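PDB 2DQL: Pex protein, which is associated with the cyanobacterial circadian clock and, as a member of the PadR-like family, probably acts as a DNA-binding transcriptional regulator. Local coordinates for residues A[39-44]-A[57-62]. Numbering follows the deposited sequence.
With PO4 (phosphate ion), chain C.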
ATOM      1  N   THR A  39      -5.606 -20.710  -3.608  1.00 18.90           N
ATOM      2  CA  THR A  39      -6.866 -20.056  -3.916  1.00 19.98           C
ATOM      3  C   THR A  39      -7.734 -19.843  -2.684  1.00 19.77           C
ATOM      4  O   THR A  39      -8.405 -18.819  -2.567  1.00 19.74           O
ATOM      5  CB  THR A  39      -7.657 -20.842  -4.982  1.00 20.78           C
ATOM      6  OG1 THR A  39      -8.120 -22.082  -4.436  1.00 23.36           O
ATOM      7  CG2 THR A  39      -6.769 -21.125  -6.169  1.00 21.29           C
ATOM      8  N   GLU A  40      -7.714 -20.796  -1.756  1.00 19.23           N
ATOM      9  CA  GLU A  40      -8.517 -20.680  -0.544  1.00 19.47           C
ATOM     10  C   GLU A  40      -7.961 -19.601   0.375  1.00 18.78           C
ATOM     11  O   GLU A  40      -8.715 -18.846   0.991  1.00 19.12           O
ATOM     12  CB  GLU A  40      -8.557 -22.014   0.202  1.00 20.57           C
ATOM     13  CG  GLU A  40      -9.466 -22.004   1.418  1.00 22.89           C
ATOM     14  CD  GLU A  40      -9.587 -23.369   2.063  1.00 24.35           C
ATOM     15  OE1 GLU A  40      -8.585 -23.854   2.631  1.00 25.93           O
ATOM     16  OE2 GLU A  40     -10.685 -23.960   1.996  1.00 26.29           O
ATOM     17  N   LEU A  41      -6.636 -19.532   0.473  1.00 18.02           N
ATOM     18  CA  LEU A  41      -6.006 -18.529   1.320  1.00 17.79           C
ATOM     19  C   LEU A  41      -6.448 -17.139   0.874  1.00 18.33           C
ATOM     20  O   LEU A  41      -6.738 -16.281   1.701  1.00 18.30           O
ATOM     21  CB  LEU A  41      -4.480 -18.653   1.252  1.00 16.69           C
ATOM     22  CG  LEU A  41      -3.954 -19.872   2.020  1.00 15.38           C
ATOM     23  CD1 LEU A  41      -2.518 -20.188   1.626  1.00 14.35           C
ATOM     24  CD2 LEU A  41      -4.067 -19.592   3.524  1.00 15.49           C
ATOM     25  N   ILE A  42      -6.512 -16.930  -0.435  1.00 19.09           N
ATOM     26  CA  ILE A  42      -6.922 -15.640  -0.974  1.00 20.22           C
ATOM     27  C   ILE A  42      -8.401 -15.382  -0.737  1.00 21.33           C
ATOM     28  O   ILE A  42      -8.777 -14.333  -0.215  1.00 21.02           O
ATOM     29  CB  ILE A  42      -6.632 -15.545  -2.489  1.00 20.23           C
ATOM     30  CG1 ILE A  42      -5.119 -15.540  -2.720  1.00 20.35           C
ATOM     31  CG2 ILE A  42      -7.270 -14.274  -3.072  1.00 20.10           C
ATOM     32  CD1 ILE A  42      -4.710 -15.559  -4.185  1.00 21.38           C
ATOM     33  N   GLN A  43      -9.239 -16.347  -1.102  1.00 22.58           N
ATOM     34  CA  GLN A  43     -10.678 -16.188  -0.938  1.00 24.33           C
ATOM     35  C   GLN A  43     -11.107 -16.045   0.520  1.00 24.82           C
ATOM     36  O   GLN A  43     -11.948 -15.207   0.846  1.00 24.83           O
ATOM     37  CB  GLN A  43     -11.417 -17.366  -1.579  1.00 25.67           C
ATOM     38  CG  GLN A  43     -12.921 -17.165  -1.656  1.00 27.92           C
ATOM     39  CD  GLN A  43     -13.293 -15.882  -2.382  1.00 29.04           C
ATOM     40  OE1 GLN A  43     -12.900 -15.667  -3.532  1.00 30.15           O
ATOM     41  NE2 GLN A  43     -14.052 -15.020  -1.712  1.00 29.24           N
ATOM     42  N   GLN A  44     -10.523 -16.858   1.395  1.00 25.00           N
ATOM     43  CA  GLN A  44     -10.861 -16.825   2.811  1.00 25.89           C
ATOM     44  C   GLN A  44     -10.582 -15.465   3.443  1.00 26.06           C
ATOM     45  O   GLN A  44     -11.306 -15.030   4.338  1.00 26.10           O
ATOM     46  CB  GLN A  44     -10.084 -17.910   3.564  1.00 26.38           C
ATOM     47  CG  GLN A  44     -10.551 -18.120   4.995  1.00 27.19           C
ATOM     48  CD  GLN A  44      -9.858 -19.289   5.674  1.00 27.34           C
ATOM     49  OE1 GLN A  44      -9.743 -20.372   5.103  1.00 27.85           O
ATOM     50  NE2 GLN A  44      -9.408 -19.078   6.904  1.00 27.70           N
ATOM     51  N   THR A  57       0.616 -12.414  -6.348  1.00 21.28           N
ATOM     52  CA  THR A  57       2.047 -12.143  -6.231  1.00 20.92           C
ATOM     53  C   THR A  57       2.534 -12.150  -4.780  1.00 19.95           C
ATOM     54  O   THR A  57       3.570 -12.730  -4.472  1.00 19.81           O
ATOM     55  CB  THR A  57       2.409 -10.784  -6.893  1.00 21.68           C
ATOM     56  OG1 THR A  57       2.208 -10.884  -8.309  1.00 23.15           O
ATOM     57  CG2 THR A  57       3.863 -10.413  -6.623  1.00 21.72           C
ATOM     58  N   VAL A  58       1.796 -11.507  -3.881  1.00 19.36           N
ATOM     59  CA  VAL A  58       2.214 -11.495  -2.487  1.00 18.62           C
ATOM     60  C   VAL A  58       2.015 -12.880  -1.869  1.00 17.81           C
ATOM     61  O   VAL A  58       2.821 -13.319  -1.056  1.00 17.66           O
ATOM     62  CB  VAL A  58       1.445 -10.434  -1.674  1.00 18.75           C
ATOM     63  CG1 VAL A  58       1.822 -10.530  -0.193  1.00 19.09           C
ATOM     64  CG2 VAL A  58       1.785  -9.041  -2.212  1.00 19.33           C
ATOM     65  N   LEU A  59       0.945 -13.565  -2.262  1.00 17.27           N
ATOM     66  CA  LEU A  59       0.686 -14.913  -1.753  1.00 17.16           C
ATOM     67  C   LEU A  59       1.900 -15.802  -1.990  1.00 17.35           C
ATOM     68  O   LEU A  59       2.412 -16.435  -1.065  1.00 16.68           O
ATOM     69  CB  LEU A  59      -0.529 -15.540  -2.454  1.00 16.76           C
ATOM     70  CG  LEU A  59      -0.688 -17.063  -2.293  1.00 17.13           C
ATOM     71  CD1 LEU A  59      -0.869 -17.405  -0.815  1.00 16.53           C
ATOM     72  CD2 LEU A  59      -1.877 -17.557  -3.113  1.00 17.19           C
ATOM     73  N   TYR A  60       2.393 -15.823  -3.219  1.00 17.63           N
ATOM     74  CA  TYR A  60       3.485 -16.742  -3.517  1.00 18.01           C
ATOM     75  C   TYR A  60       4.824 -16.160  -3.078  1.00 17.48           C
ATOM     76  O   TYR A  60       5.789 -16.944  -2.860  1.00 17.33           O
ATOM     77  CB  TYR A  60       3.305 -17.342  -4.913  1.00 19.45           C
ATOM     78  CG  TYR A  60       2.166 -18.332  -5.013  1.00 20.26           C
ATOM     79  CD1 TYR A  60       2.305 -19.631  -4.541  1.00 20.87           C
ATOM     80  CD2 TYR A  60       0.952 -17.967  -5.579  1.00 20.75           C
ATOM     81  CE1 TYR A  60       1.267 -20.537  -4.630  1.00 21.32           C
ATOM     82  CE2 TYR A  60      -0.092 -18.868  -5.671  1.00 21.14           C
ATOM     83  CZ  TYR A  60       0.071 -20.152  -5.196  1.00 21.40           C
ATOM     84  OH  TYR A  60      -0.966 -21.050  -5.287  1.00 22.12           O
ATOM     85  N   SER A  61       4.948 -14.865  -2.811  1.00 17.40           N
ATOM     86  CA  SER A  61       6.188 -14.337  -2.259  1.00 16.94           C
ATOM     87  C   SER A  61       6.236 -14.860  -0.822  1.00 16.43           C
ATOM     88  O   SER A  61       7.294 -15.218  -0.309  1.00 16.69           O
ATOM     89  CB  SER A  61       6.188 -12.802  -2.247  1.00 17.79           C
ATOM     90  OG  SER A  61       6.262 -12.276  -3.561  1.00 18.73           O
ATOM     91  N   ALA A  62       5.067 -14.911  -0.184  1.00 15.89           N
ATOM     92  CA  ALA A  62       4.950 -15.394   1.187  1.00 15.37           C
ATOM     93  C   ALA A  62       5.200 -16.898   1.256  1.00 15.58           C
ATOM     94  O   ALA A  62       5.892 -17.376   2.152  1.00 14.98           O
ATOM     95  CB  ALA A  62       3.572 -15.073   1.734  1.00 15.23           C
TER
HETATM   96  P   PO4 C 201      -6.733 -25.022  -6.945  0.75 31.12           P
HETATM   97  O1  PO4 C 201      -7.592 -23.912  -6.461  0.75 31.19           O
HETATM   98  O2  PO4 C 201      -7.397 -26.316  -6.643  0.75 30.95           O
HETATM   99  O3  PO4 C 201      -6.529 -24.917  -8.408  0.75 31.42           O
HETATM  100  O4  PO4 C 201      -5.407 -24.976  -6.263  0.75 31.45           O
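Leu-59 meets Leu-41 and Ile-42 where helix 56-68 packs on helix 38-48. Its CB points toward the facing helix. CG stands anti to the backbone N (chi1 164°), which carries the fork out across the gap between the two backbones. Leu-59 CG lies 3.8 Å above one face of the ring of its neighbour Tyr-60, offset toward the rim. Beyond CG the two methyls part company. CD1 goes to Leu-41 and lies 4.1 Å from Leu-41 CD1, a looser touch. CD2 goes to Ile-42 and sits closer, 3.6 Å from Ile-42 CD1. The same methyl is 3.8 Å from Ile-42 CG1, so it rests against the outer end of that side chain. Ile-42 CG1 is anti to the carbonyl carbon (chi1 -67°), and the extended chi2 carries CD1 on toward the same methyl. In both pairs the side chains run at about a right angle to each other. No hydrogen bond joins the two segments; the contact is wholly apolar. The CA atoms of Ile-42 and Leu-59 are 7.7 Å apart, the nearest CA pair across the two segments.

Around this contact, Leu-41 also touches Val-30 of helix 20-31, and Leu-59 also touches Leu-54 in the loop before its own helix. Further along, Ser-61 OG bonds to Thr-57 O at 2.9 Å, while Ser-61 N reaches that oxygen from the other face of its plane. A phosphate ion, probably from the crystallisation liquor, is bound near Thr-39 by Arg-82 and Arg-86.

Helices 20-31, 38-48 and 56-68, followed by the antiparallel strands 72-77 and 86-91, form the winged helix-turn-helix of the PadR-like family. The two leucines belong to the hydrophobic core between its second and third helices, with Ile-42 at the margin.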